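Local coordinates for cytochrome c, class II (Shewanella frigidimarina, PDB 4ULV), which binds heme c covalently and diatomic gases at the heme, and may take part in electron transfer, at residues Ala14-Ile19 / Ser83-Phe88; Tyr21-Met26 / Ala93-Ala98; Ala28-Lys33 / Ser102-Ile107; Ala39-Arg44 / Val97-Ser102. All coordinates share one frame; numbering follows the deposited sequence.

Contact 1 (Ala14-Ile19 / Ser83-Phe88); sequences AAFGLI and SKMTAF. With HEC (heme c), chain C.
F16 and M85 meet where CZ at the edge of the phenyl ring comes 4.3 Å from the methyl CE, and beside them I19 CG2 touches F88 CZ at 4.2 Å, again at a ring edge. Both pairs rest on the heme. A flat apolar ring such as that of F16 can lie face-on against the porphyrin, here with nitrogen ND beneath its centre, and its CD1 is only 3.3 Å from the heme iron. CG stands anti to the carbonyl carbon and beside the backbone N (chi1 -74°), and the ring lies on the heme face opposite the axial ligand H122. M85, bent at chi2 and chi3, curls back to set CE 3.6 Å from heme CBC, a fit that an unbranched, flexible chain allows. F88 packs its CB 3.5 Å from the heme methyl CMC, and I19 sets its CG2 methyl branch against heme CBB. Were F16 replaced by alanine, the iron would probably lose the ring over this face, and the M85 methyl its aromatic neighbour. Farther out, P55 and F59 back F16, L51 of helix 38-51 backs I19, and R12 and Q13 hydrogen-bond the heme. The second subunit packs against A14, A15 and L18. Helices 5-30 and 78-98 line this side of the heme, while helix 104-125 carries C118, C121 and H122 and also flanks F88 with T114 and S117.

Contact 2 (Tyr21-Met26 / Ala93-Ala98); sequences YNFGDM and AALAVA
L95 pushes its CD2 methyl into the notch between M26 and F23, the one side chain of segment 93-98 that touches segment 21-26, in the core of this four-helix bundle. Its CG stands anti to the backbone N (chi1 174°), which carries the branch away from helix 78-98 and into the interior. There it faces M26 tip to tip, the M26 methyl CE being 3.7 Å from L95 CD2. F23 crosses L95 obliquely and offers a ring edge, not a face. The two helices are well separated, with 10.5 Å between the CA atoms of F23 and L95, so long side chains must span the gap; leucine, methionine and phenylalanine do so without bringing polar atoms inside. F23 also stacks on F111 of helix 104-125 and touches the heme, while M26 leans on F41, R44 and A45 of helix 38-51, so all four helices share this layer. Y21 OH hydrogen-bonds E57 of the second subunit; D25, buried, is paired by salt bridges to K34 and R44 of its own chain. Near the plane of the F23 ring, at its edge, CE1 stands 4.0 Å from L95 CD2.

Contact 3 (Ala28-Lys33 / Ser102-Ile107); sequences AMLKGK and SDQNNI
The flat amide of Q104 meets L30 at its oxygen end: the methyl CD2 of L30 stands beyond OE1 at 4.2 Å, too far and too apolar for anything but packing. The other flat group, the carboxylate of D103, is approached from above its plane, 66° out of it, by the backbone N-H of N106. That bond, from N106 N to D103 OD1, spans 3.1 Å. It is fairly straight, with an angle of 164° at the hydrogen. The same L30 methyl reaches I107, its CD2 lying 4.3 Å from I107 CG2, and this is the apolar heart of a small, partly buried contact. L30 turns CG anti to the carbonyl carbon, which points the side chain across to helix 104-125, where CD2 makes the contact. F41 of helix 38-51 packs against both L30 and I107, and F36 lies against Q104, so a leucine and a branched isoleucine suit the inner side while the more exposed glutamine lies at the border of the contact. Each segment also holds a helix terminus. D103 is the N-cap of helix 104-125, an acceptor for an amide that the first turn leaves without a helical partner, and its charge probably interacts favourably with the helix dipole. Helix 5-30 ends in a turn where G32 adopts a positive phi of 79°, easy for a residue without a side chain, and K33 N reaches back to A28 O at 2.9 Å. That 6→1 bond is one feature of the Schellman motif, so one end of the cytochrome c′ bundle pairs a glycine-terminated C-cap with an Asp N-cap.

Contact 4 (Ala39-Arg44 / Val97-Ser102); sequences AVFSTR and VAAKSS
S42 and A99 form the tight part of this contact, their CA atoms only 5.0 Å apart, a spacing that small residues permit. A99 CB lies 3.8 Å from S42 CA, and the same methyl also meets the F41 ring edge-on, in the ring plane, at 3.9 Å from CD1. A bare methyl is small enough to touch both the ring and the S42 backbone, while F41 itself turns inward toward M26 and L30 of helix 5-30. The outer side is looser and belongs to K100. Its chain starts away from helix 38-51 but, bent at chi2 (-53°) and chi4 (-87°), folds back until NZ donates to S42 OG at 2.8 Å. The same ammonium group forms a salt bridge with D46 and hydrogen-bonds A96 O. Behind it, A98 to S101 make a type I turn, and A98 O takes two donors from S101: its backbone N and its OG, the hydroxyl arriving in the carbonyl plane at 2.8 Å. A valine in place of S42 would probably cost K100 NZ one of its acceptors and leave the lysine end freer to turn. Gripped by a hydroxyl, a carboxylate and a carbonyl, K100 is likely to stay charged, and it ties the turn at 98-101 to helix 38-51.

From the N terminus, helix 5-30 supplies the first segments of contacts 1, 2 and 3 in turn, and their partners advance in the same order along helix 78-98 and into the start of helix 104-125. These three loops therefore cross, and helices 5-30 and 78-98 run in the same direction. Contact 4 begins on helix 38-51 and closes a shorter loop nested inside that of contact 3; it crosses contact 1 and ends on the same stretch as contact 2. Contact 1 lies at the heme, near the middle of the chain, while contacts 2, 3 and 4 gather toward one end of the bundle. There F41 and I107 join contacts 3 and 4, and contacts 2 and 4 share V97 and A98.

Contact 1 (Ala14-Ile19 / Ser83-Phe88)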
loop_
_atom_site.group_PDB
_atom_site.type_symbol
_atom_site.label_atom_id
_atom_site.label_comp_id
_atom_site.label_asym_id
_atom_site.label_seq_id
_atom_site.Cartn_x
_atom_site.Cartn_y
_atom_site.Cartn_z
ATOM N N ALA A 14 -1.348 7.447 5.095
ATOM C CA ALA A 14 -0.206 6.762 4.494
ATOM C C ALA A 14 -0.665 6.065 3.192
ATOM O O ALA A 14 -0.008 6.189 2.171
ATOM C CB ALA A 14 0.380 5.720 5.421
ATOM N N ALA A 15 -1.829 5.430 3.286
ATOM C CA ALA A 15 -2.348 4.721 2.073
ATOM C C ALA A 15 -2.680 5.665 0.933
ATOM O O ALA A 15 -2.311 5.444 -0.221
ATOM C CB ALA A 15 -3.585 3.878 2.504
ATOM N N PHE A 16 -3.356 6.751 1.291
ATOM C CA PHE A 16 -3.673 7.760 0.275
ATOM C C PHE A 16 -2.449 8.377 -0.349
ATOM O O PHE A 16 -2.427 8.642 -1.562
ATOM C CB PHE A 16 -4.616 8.836 0.796
ATOM C CG PHE A 16 -6.054 8.381 0.966
ATOM C CD1 PHE A 16 -6.810 7.908 -0.111
ATOM C CD2 PHE A 16 -6.656 8.500 2.199
ATOM C CE1 PHE A 16 -8.129 7.554 0.106
ATOM C CE2 PHE A 16 -7.936 8.154 2.412
ATOM C CZ PHE A 16 -8.675 7.642 1.371
ATOM N N GLY A 17 -1.407 8.619 0.433
ATOM C CA GLY A 17 -0.211 9.094 -0.165
ATOM C C GLY A 17 0.390 8.181 -1.215
ATOM O O GLY A 17 0.938 8.598 -2.222
ATOM N N LEU A 18 0.392 6.913 -0.865
ATOM C CA LEU A 18 0.903 5.886 -1.811
ATOM C C LEU A 18 0.035 5.802 -3.099
ATOM O O LEU A 18 0.591 5.688 -4.196
ATOM C CB LEU A 18 1.058 4.542 -1.168
ATOM C CG LEU A 18 2.027 4.455 0.009
ATOM C CD1 LEU A 18 1.880 3.048 0.540
ATOM C CD2 LEU A 18 3.432 4.755 -0.375
ATOM N N ILE A 19 -1.253 5.907 -2.875
ATOM C CA ILE A 19 -2.194 5.921 -4.034
ATOM C C ILE A 19 -1.820 7.110 -4.906
ATOM O O ILE A 19 -1.720 7.003 -6.164
ATOM C CB ILE A 19 -3.628 6.004 -3.557
ATOM C CG1 ILE A 19 -4.058 4.690 -2.935
ATOM C CG2 ILE A 19 -4.587 6.436 -4.658
ATOM C CD1 ILE A 19 -5.349 4.757 -2.181
ATOM N N SER A 83 -20.269 3.538 -0.290
ATOM C CA SER A 83 -20.626 3.347 -1.698
ATOM C C SER A 83 -19.555 3.969 -2.587
ATOM O O SER A 83 -19.059 3.345 -3.498
ATOM C CB SER A 83 -21.983 3.964 -1.923
ATOM O OG SER A 83 -22.339 3.930 -3.309
ATOM N N LYS A 84 -19.154 5.222 -2.262
ATOM C CA LYS A 84 -18.063 5.871 -3.029
ATOM C C LYS A 84 -16.753 5.061 -2.939
ATOM O O LYS A 84 -16.000 4.908 -3.897
ATOM C CB LYS A 84 -17.806 7.324 -2.555
ATOM C CG LYS A 84 -18.876 8.274 -2.953
ATOM C CD LYS A 84 -18.469 9.730 -2.601
ATOM C CE LYS A 84 -19.536 10.797 -2.789
ATOM N NZ LYS A 84 -20.251 10.676 -4.065
ATOM N N MET A 85 -16.426 4.615 -1.723
ATOM C CA MET A 85 -15.181 3.855 -1.570
ATOM C C MET A 85 -15.170 2.547 -2.360
ATOM O O MET A 85 -14.158 2.243 -2.990
ATOM C CB MET A 85 -14.884 3.626 -0.099
ATOM C CG MET A 85 -13.497 3.019 0.150
ATOM S SD MET A 85 -12.170 4.186 -0.136
ATOM C CE MET A 85 -12.279 5.317 1.282
ATOM N N THR A 86 -16.264 1.800 -2.279
ATOM C CA THR A 86 -16.340 0.576 -3.087
ATOM C C THR A 86 -16.349 0.811 -4.573
ATOM O O THR A 86 -15.710 0.085 -5.344
ATOM C CB THR A 86 -17.503 -0.310 -2.649
ATOM O OG1 THR A 86 -18.746 0.339 -2.757
ATOM C CG2 THR A 86 -17.375 -0.739 -1.269
ATOM N N ALA A 87 -16.966 1.914 -4.996
ATOM C CA ALA A 87 -16.918 2.285 -6.379
ATOM C C ALA A 87 -15.538 2.652 -6.833
ATOM O O ALA A 87 -15.102 2.309 -7.930
ATOM C CB ALA A 87 -17.898 3.385 -6.682
ATOM N N PHE A 88 -14.774 3.289 -5.886
ATOM C CA PHE A 88 -13.383 3.570 -6.198
ATOM C C PHE A 88 -12.575 2.272 -6.382
ATOM O O PHE A 88 -11.769 2.142 -7.285
ATOM C CB PHE A 88 -12.794 4.506 -5.087
ATOM C CG PHE A 88 -11.304 4.623 -5.090
ATOM C CD1 PHE A 88 -10.598 4.924 -6.246
ATOM C CD2 PHE A 88 -10.584 4.573 -3.872
ATOM C CE1 PHE A 88 -9.229 5.099 -6.233
ATOM C CE2 PHE A 88 -9.209 4.724 -3.876
ATOM C CZ PHE A 88 -8.511 5.007 -5.017
HETATM FE FE HEC C . -8.346 10.729 -1.061
HETATM C CHA HEC C . -6.837 12.113 1.695
HETATM C CHB HEC C . -5.491 11.146 -2.802
HETATM C CHC HEC C . -9.610 8.792 -3.547
HETATM C CHD HEC C . -11.169 10.225 0.757
HETATM N NA HEC C . -6.457 11.484 -0.584
HETATM C C1A HEC C . -6.017 12.033 0.566
HETATM C C2A HEC C . -4.694 12.481 0.456
HETATM C C3A HEC C . -4.314 12.207 -0.820
HETATM C C4A HEC C . -5.433 11.575 -1.452
HETATM C CMA HEC C . -3.003 12.520 -1.455
HETATM C CAA HEC C . -3.879 13.155 1.567
HETATM C CBA HEC C . -3.153 12.086 2.407
HETATM C CGA HEC C . -2.247 12.690 3.476
HETATM O O1A HEC C . -2.767 13.167 4.481
HETATM O O2A HEC C . -1.020 12.633 3.300
HETATM N NB HEC C . -7.633 9.975 -2.848
HETATM C C1B HEC C . -6.483 10.346 -3.477
HETATM C C2B HEC C . -6.412 9.944 -4.818
HETATM C C3B HEC C . -7.592 9.278 -4.978
HETATM C C4B HEC C . -8.334 9.300 -3.802
HETATM C CMB HEC C . -5.362 10.262 -5.804
HETATM C CAB HEC C . -8.138 8.597 -6.222
HETATM C CBB HEC C . -7.103 7.859 -7.062
HETATM N NC HEC C . -10.095 9.601 -1.351
HETATM C C1C HEC C . -10.489 8.918 -2.496
HETATM C C2C HEC C . -11.794 8.412 -2.343
HETATM C C3C HEC C . -12.250 8.806 -1.087
HETATM C C4C HEC C . -11.144 9.550 -0.529
HETATM C CMC HEC C . -12.516 7.610 -3.429
HETATM C CAC HEC C . -13.577 8.598 -0.425
HETATM C CBC HEC C . -14.417 7.411 -0.785
HETATM N ND HEC C . -8.906 11.072 0.919
HETATM C C1D HEC C . -10.116 10.923 1.437
HETATM C C2D HEC C . -10.239 11.503 2.735
HETATM C C3D HEC C . -8.980 11.944 3.030
HETATM C C4D HEC C . -8.191 11.726 1.873
HETATM C CMD HEC C . -11.421 11.523 3.614
HETATM C CAD HEC C . -8.526 12.534 4.328
HETATM C CBD HEC C . -7.765 11.538 5.208
HETATM C CGD HEC C . -7.291 12.141 6.544
HETATM O O1D HEC C . -6.784 13.318 6.489
HETATM O O2D HEC C . -7.513 11.456 7.553
#

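Contact 2 (Tyr21-Met26 / Ala93-Ala98)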
loop_
_atom_site.group_PDB
_atom_site.type_symbol
_atom_site.label_atom_id
_atom_site.label_comp_id
_atom_site.label_asym_id
_atom_site.label_seq_id
_atom_site.Cartn_x
_atom_site.Cartn_y
_atom_site.Cartn_z
ATOM N N TYR A 21 0.927 8.871 -5.231
ATOM C CA TYR A 21 2.200 8.757 -5.927
ATOM C C TYR A 21 2.061 7.901 -7.201
ATOM O O TYR A 21 2.564 8.272 -8.248
ATOM C CB TYR A 21 3.286 8.153 -5.012
ATOM C CG TYR A 21 4.598 7.891 -5.679
ATOM C CD1 TYR A 21 5.556 8.891 -5.814
ATOM C CD2 TYR A 21 4.850 6.640 -6.284
ATOM C CE1 TYR A 21 6.764 8.659 -6.452
ATOM C CE2 TYR A 21 6.059 6.396 -6.940
ATOM C CZ TYR A 21 6.991 7.420 -7.050
ATOM O OH TYR A 21 8.178 7.226 -7.669
ATOM N N ASN A 22 1.375 6.790 -7.071
ATOM C CA ASN A 22 1.238 5.901 -8.202
ATOM C C ASN A 22 0.289 6.445 -9.260
ATOM O O ASN A 22 0.633 6.430 -10.438
ATOM C CB ASN A 22 0.810 4.498 -7.686
ATOM C CG ASN A 22 1.974 3.710 -7.121
ATOM O OD1 ASN A 22 2.728 3.124 -7.874
ATOM N ND2 ASN A 22 2.178 3.801 -5.809
ATOM N N PHE A 23 -0.836 6.965 -8.797
ATOM C CA PHE A 23 -1.803 7.544 -9.726
ATOM C C PHE A 23 -1.213 8.762 -10.434
ATOM O O PHE A 23 -1.477 9.017 -11.633
ATOM C CB PHE A 23 -3.059 7.931 -8.955
ATOM C CG PHE A 23 -4.247 8.276 -9.837
ATOM C CD1 PHE A 23 -4.882 7.295 -10.538
ATOM C CD2 PHE A 23 -4.762 9.539 -9.874
ATOM C CE1 PHE A 23 -5.958 7.551 -11.357
ATOM C CE2 PHE A 23 -5.837 9.826 -10.666
ATOM C CZ PHE A 23 -6.461 8.813 -11.402
ATOM N N GLY A 24 -0.460 9.568 -9.710
ATOM C CA GLY A 24 0.233 10.739 -10.260
ATOM C C GLY A 24 1.257 10.440 -11.314
ATOM O O GLY A 24 1.352 11.085 -12.348
ATOM N N ASP A 25 1.999 9.345 -11.085
ATOM C CA ASP A 25 2.935 8.880 -12.111
ATOM C C ASP A 25 2.260 8.467 -13.392
ATOM O O ASP A 25 2.718 8.787 -14.506
ATOM C CB ASP A 25 3.873 7.789 -11.589
ATOM C CG ASP A 25 5.047 7.564 -12.510
ATOM O OD1 ASP A 25 5.854 8.502 -12.666
ATOM O OD2 ASP A 25 5.160 6.429 -13.065
ATOM N N MET A 26 1.159 7.739 -13.236
ATOM C CA MET A 26 0.379 7.313 -14.374
ATOM C C MET A 26 -0.125 8.562 -15.139
ATOM O O MET A 26 -0.049 8.617 -16.372
ATOM C CB MET A 26 -0.800 6.478 -13.879
ATOM C CG MET A 26 -0.331 5.157 -13.275
ATOM S SD MET A 26 -1.655 4.355 -12.311
ATOM C CE MET A 26 -2.526 3.912 -13.696
ATOM N N ALA A 93 -9.782 -1.164 -10.091
ATOM C CA ALA A 93 -9.634 -2.503 -10.702
ATOM C C ALA A 93 -9.823 -2.373 -12.235
ATOM O O ALA A 93 -9.098 -2.980 -13.060
ATOM C CB ALA A 93 -10.624 -3.497 -10.126
ATOM N N ALA A 94 -10.834 -1.596 -12.628
ATOM C CA ALA A 94 -11.129 -1.406 -14.060
ATOM C C ALA A 94 -9.988 -0.709 -14.813
ATOM O O ALA A 94 -9.668 -1.037 -15.959
ATOM C CB ALA A 94 -12.426 -0.671 -14.270
ATOM N N LEU A 95 -9.339 0.237 -14.140
ATOM C CA LEU A 95 -8.174 0.856 -14.739
ATOM C C LEU A 95 -7.013 -0.106 -14.914
ATOM O O LEU A 95 -6.290 -0.094 -15.918
ATOM C CB LEU A 95 -7.737 2.063 -13.864
ATOM C CG LEU A 95 -6.454 2.815 -14.199
ATOM C CD1 LEU A 95 -6.479 3.349 -15.629
ATOM C CD2 LEU A 95 -6.235 3.973 -13.215
ATOM N N ALA A 96 -6.816 -0.935 -13.883
ATOM C CA ALA A 96 -5.805 -1.988 -13.983
ATOM C C ALA A 96 -6.074 -2.938 -15.170
ATOM O O ALA A 96 -5.130 -3.335 -15.859
ATOM C CB ALA A 96 -5.647 -2.740 -12.683
ATOM N N VAL A 97 -7.354 -3.306 -15.381
ATOM C CA VAL A 97 -7.694 -4.146 -16.547
ATOM C C VAL A 97 -7.397 -3.367 -17.833
ATOM O O VAL A 97 -6.766 -3.928 -18.748
ATOM C CB VAL A 97 -9.192 -4.604 -16.479
ATOM C CG1 VAL A 97 -9.627 -5.249 -17.747
ATOM C CG2 VAL A 97 -9.422 -5.578 -15.333
ATOM N N ALA A 98 -7.820 -2.088 -17.916
ATOM C CA ALA A 98 -7.606 -1.338 -19.140
ATOM C C ALA A 98 -6.126 -1.205 -19.474
ATOM O O ALA A 98 -5.695 -1.246 -20.620
ATOM C CB ALA A 98 -8.220 0.069 -18.991
#

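Contact 3 (Ala28-Lys33 / Ser102-Ile107)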
loop_
_atom_site.group_PDB
_atom_site.type_symbol
_atom_site.label_atom_id
_atom_site.label_comp_id
_atom_site.label_asym_id
_atom_site.label_seq_id
_atom_site.Cartn_x
_atom_site.Cartn_y
_atom_site.Cartn_z
ATOM N N ALA A 28 1.128 11.576 -15.145
ATOM C CA ALA A 28 2.272 12.250 -15.820
ATOM C C ALA A 28 2.588 11.630 -17.169
ATOM O O ALA A 28 2.881 12.330 -18.129
ATOM C CB ALA A 28 3.516 12.274 -14.930
ATOM N N MET A 29 2.540 10.299 -17.252
ATOM C CA MET A 29 2.802 9.628 -18.497
ATOM C C MET A 29 1.696 9.896 -19.544
ATOM O O MET A 29 1.995 10.049 -20.760
ATOM C CB MET A 29 2.857 8.125 -18.290
ATOM C CG MET A 29 4.069 7.636 -17.496
ATOM S SD MET A 29 4.177 5.822 -17.501
ATOM C CE MET A 29 5.632 5.615 -16.504
ATOM N N LEU A 30 0.447 9.968 -19.107
ATOM C CA LEU A 30 -0.676 10.271 -20.046
ATOM C C LEU A 30 -0.689 11.735 -20.499
ATOM O O LEU A 30 -1.256 12.042 -21.576
ATOM C CB LEU A 30 -2.007 9.960 -19.420
ATOM C CG LEU A 30 -2.227 8.468 -19.187
ATOM C CD1 LEU A 30 -3.512 8.272 -18.394
ATOM C CD2 LEU A 30 -2.208 7.638 -20.479
ATOM N N LYS A 31 -0.095 12.636 -19.736
ATOM C CA LYS A 31 -0.135 14.063 -19.944
ATOM C C LYS A 31 1.175 14.600 -20.460
ATOM O O LYS A 31 1.352 15.788 -20.507
ATOM C CB LYS A 31 -0.622 14.733 -18.660
ATOM C CG LYS A 31 -2.061 14.288 -18.462
ATOM C CD LYS A 31 -2.772 14.969 -17.335
ATOM C CE LYS A 31 -2.496 14.344 -16.011
ATOM N NZ LYS A 31 -3.661 14.553 -15.133
ATOM N N GLY A 32 2.076 13.761 -20.925
ATOM C CA GLY A 32 3.267 14.153 -21.619
ATOM C C GLY A 32 4.407 14.648 -20.758
ATOM O O GLY A 32 5.416 15.221 -21.273
ATOM N N LYS A 33 4.302 14.428 -19.439
ATOM C CA LYS A 33 5.236 15.030 -18.506
ATOM C C LYS A 33 6.396 14.123 -18.209
ATOM O O LYS A 33 7.386 14.578 -17.681
ATOM C CB LYS A 33 4.508 15.463 -17.246
ATOM C CG LYS A 33 3.660 16.690 -17.539
ATOM C CD LYS A 33 2.876 17.200 -16.374
ATOM C CE LYS A 33 2.399 18.608 -16.731
ATOM N NZ LYS A 33 1.481 19.079 -15.675
ATOM N N SER A 102 -3.437 -2.102 -25.125
ATOM C CA SER A 102 -2.849 -0.919 -25.725
ATOM C C SER A 102 -3.898 0.060 -26.248
ATOM O O SER A 102 -3.549 0.901 -27.080
ATOM C CB SER A 102 -1.916 -1.367 -26.838
ATOM O OG SER A 102 -2.625 -2.023 -27.858
ATOM N N ASP A 103 -5.166 -0.097 -25.862
ATOM C CA ASP A 103 -6.248 0.796 -26.284
ATOM C C ASP A 103 -6.139 2.113 -25.503
ATOM O O ASP A 103 -6.577 2.177 -24.356
ATOM C CB ASP A 103 -7.608 0.070 -26.122
ATOM C CG ASP A 103 -8.795 0.902 -26.464
ATOM O OD1 ASP A 103 -8.684 2.125 -26.736
ATOM O OD2 ASP A 103 -9.891 0.282 -26.463
ATOM N N GLN A 104 -5.467 3.091 -26.115
ATOM C CA GLN A 104 -5.139 4.305 -25.423
ATOM C C GLN A 104 -6.404 5.060 -25.079
ATOM O O GLN A 104 -6.474 5.720 -24.038
ATOM C CB GLN A 104 -4.016 5.073 -26.091
ATOM C CG GLN A 104 -2.590 4.470 -25.910
ATOM C CD GLN A 104 -2.162 3.934 -24.475
ATOM O OE1 GLN A 104 -2.041 4.681 -23.518
ATOM N NE2 GLN A 104 -1.882 2.639 -24.386
ATOM N N ASN A 105 -7.413 5.068 -25.939
ATOM C CA ASN A 105 -8.668 5.799 -25.682
ATOM C C ASN A 105 -9.360 5.238 -24.430
ATOM O O ASN A 105 -9.878 5.948 -23.587
ATOM C CB ASN A 105 -9.591 5.661 -26.917
ATOM C CG ASN A 105 -10.891 6.426 -26.793
ATOM O OD1 ASN A 105 -10.964 7.607 -27.168
ATOM N ND2 ASN A 105 -11.938 5.763 -26.326
ATOM N N ASN A 106 -9.406 3.910 -24.365
ATOM C CA ASN A 106 -10.049 3.248 -23.237
ATOM C C ASN A 106 -9.241 3.532 -21.938
ATOM O O ASN A 106 -9.818 3.807 -20.883
ATOM C CB ASN A 106 -10.198 1.772 -23.485
ATOM C CG ASN A 106 -11.080 1.136 -22.455
ATOM O OD1 ASN A 106 -12.272 1.476 -22.309
ATOM N ND2 ASN A 106 -10.504 0.212 -21.707
ATOM N N ILE A 107 -7.912 3.453 -22.017
ATOM C CA ILE A 107 -7.097 3.770 -20.827
ATOM C C ILE A 107 -7.318 5.211 -20.364
ATOM O O ILE A 107 -7.460 5.432 -19.133
ATOM C CB ILE A 107 -5.611 3.510 -21.076
ATOM C CG1 ILE A 107 -5.375 2.013 -21.137
ATOM C CG2 ILE A 107 -4.706 4.151 -20.024
ATOM C CD1 ILE A 107 -4.061 1.603 -21.771
#

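Contact 4 (Ala39-Arg44 / Val97-Ser102)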
loop_
_atom_site.group_PDB
_atom_site.type_symbol
_atom_site.label_atom_id
_atom_site.label_comp_id
_atom_site.label_asym_id
_atom_site.label_seq_id
_atom_site.Cartn_x
_atom_site.Cartn_y
_atom_site.Cartn_z
ATOM N N ALA A 39 4.476 -0.974 -19.328
ATOM C CA ALA A 39 4.622 -1.965 -18.286
ATOM C C ALA A 39 4.591 -1.334 -16.893
ATOM O O ALA A 39 3.896 -1.796 -16.005
ATOM C CB ALA A 39 5.903 -2.765 -18.446
ATOM N N VAL A 40 5.290 -0.189 -16.787
ATOM C CA VAL A 40 5.266 0.572 -15.538
ATOM C C VAL A 40 3.872 1.077 -15.275
ATOM O O VAL A 40 3.343 1.007 -14.160
ATOM C CB VAL A 40 6.295 1.692 -15.540
ATOM C CG1 VAL A 40 6.138 2.578 -14.318
ATOM C CG2 VAL A 40 7.692 1.093 -15.597
ATOM N N PHE A 41 3.246 1.658 -16.345
ATOM C CA PHE A 41 1.889 2.180 -16.165
ATOM C C PHE A 41 0.960 1.075 -15.610
ATOM O O PHE A 41 0.101 1.329 -14.755
ATOM C CB PHE A 41 1.362 2.747 -17.506
ATOM C CG PHE A 41 0.021 3.401 -17.435
ATOM C CD1 PHE A 41 -1.139 2.666 -17.543
ATOM C CD2 PHE A 41 -0.092 4.803 -17.291
ATOM C CE1 PHE A 41 -2.371 3.246 -17.428
ATOM C CE2 PHE A 41 -1.335 5.414 -17.236
ATOM C CZ PHE A 41 -2.463 4.652 -17.346
ATOM N N SER A 42 1.064 -0.120 -16.220
ATOM C CA SER A 42 0.226 -1.247 -15.808
ATOM C C SER A 42 0.470 -1.644 -14.341
ATOM O O SER A 42 -0.440 -1.851 -13.614
ATOM C CB SER A 42 0.488 -2.449 -16.714
ATOM O OG SER A 42 -0.209 -3.578 -16.213
ATOM N N THR A 43 1.732 -1.744 -13.986
ATOM C CA THR A 43 2.022 -2.191 -12.604
ATOM C C THR A 43 1.622 -1.088 -11.570
ATOM O O THR A 43 1.151 -1.445 -10.467
ATOM C CB THR A 43 3.437 -2.711 -12.478
ATOM O OG1 THR A 43 3.452 -3.744 -11.469
ATOM C CG2 THR A 43 4.392 -1.613 -12.192
ATOM N N ARG A 44 1.681 0.173 -11.989
ATOM C CA ARG A 44 1.148 1.236 -11.167
ATOM C C ARG A 44 -0.341 1.139 -11.023
ATOM O O ARG A 44 -0.898 1.385 -9.946
ATOM C CB ARG A 44 1.608 2.616 -11.621
ATOM C CG ARG A 44 3.131 2.766 -11.412
ATOM C CD ARG A 44 3.475 4.129 -11.040
ATOM N NE ARG A 44 4.853 4.390 -11.194
ATOM C CZ ARG A 44 5.764 4.127 -10.264
ATOM N NH1 ARG A 44 5.405 3.520 -9.155
ATOM N NH2 ARG A 44 7.009 4.480 -10.506
ATOM N N VAL A 97 -7.354 -3.306 -15.381
ATOM C CA VAL A 97 -7.694 -4.146 -16.547
ATOM C C VAL A 97 -7.397 -3.367 -17.833
ATOM O O VAL A 97 -6.766 -3.928 -18.748
ATOM C CB VAL A 97 -9.192 -4.604 -16.479
ATOM C CG1 VAL A 97 -9.627 -5.249 -17.747
ATOM C CG2 VAL A 97 -9.422 -5.578 -15.333
ATOM N N ALA A 98 -7.820 -2.088 -17.916
ATOM C CA ALA A 98 -7.606 -1.338 -19.140
ATOM C C ALA A 98 -6.126 -1.205 -19.474
ATOM O O ALA A 98 -5.695 -1.246 -20.620
ATOM C CB ALA A 98 -8.220 0.069 -18.991
ATOM N N ALA A 99 -5.305 -1.096 -18.407
ATOM C CA ALA A 99 -3.878 -0.985 -18.587
ATOM C C ALA A 99 -3.164 -2.227 -19.129
ATOM O O ALA A 99 -2.020 -2.159 -19.547
ATOM C CB ALA A 99 -3.221 -0.574 -17.257
ATOM N N LYS A 100 -3.876 -3.348 -19.161
ATOM C CA LYS A 100 -3.339 -4.542 -19.783
ATOM C C LYS A 100 -3.511 -4.577 -21.312
ATOM O O LYS A 100 -3.060 -5.515 -21.918
ATOM C CB LYS A 100 -3.962 -5.816 -19.167
ATOM C CG LYS A 100 -3.869 -5.912 -17.667
ATOM C CD LYS A 100 -2.459 -5.724 -17.215
ATOM C CE LYS A 100 -2.315 -5.820 -15.675
ATOM N NZ LYS A 100 -2.579 -4.439 -15.058
ATOM N N SER A 101 -4.107 -3.563 -21.901
ATOM C CA SER A 101 -4.355 -3.447 -23.339
ATOM C C SER A 101 -3.530 -2.245 -23.821
ATOM O O SER A 101 -3.039 -1.400 -23.011
ATOM C CB SER A 101 -5.820 -3.139 -23.574
ATOM O OG SER A 101 -6.015 -1.742 -23.372
ATOM N N SER A 102 -3.437 -2.102 -25.125
ATOM C CA SER A 102 -2.849 -0.919 -25.725
ATOM C C SER A 102 -3.898 0.060 -26.248
ATOM O O SER A 102 -3.549 0.901 -27.080
ATOM C CB SER A 102 -1.916 -1.367 -26.838
ATOM O OG SER A 102 -2.625 -2.023 -27.858
#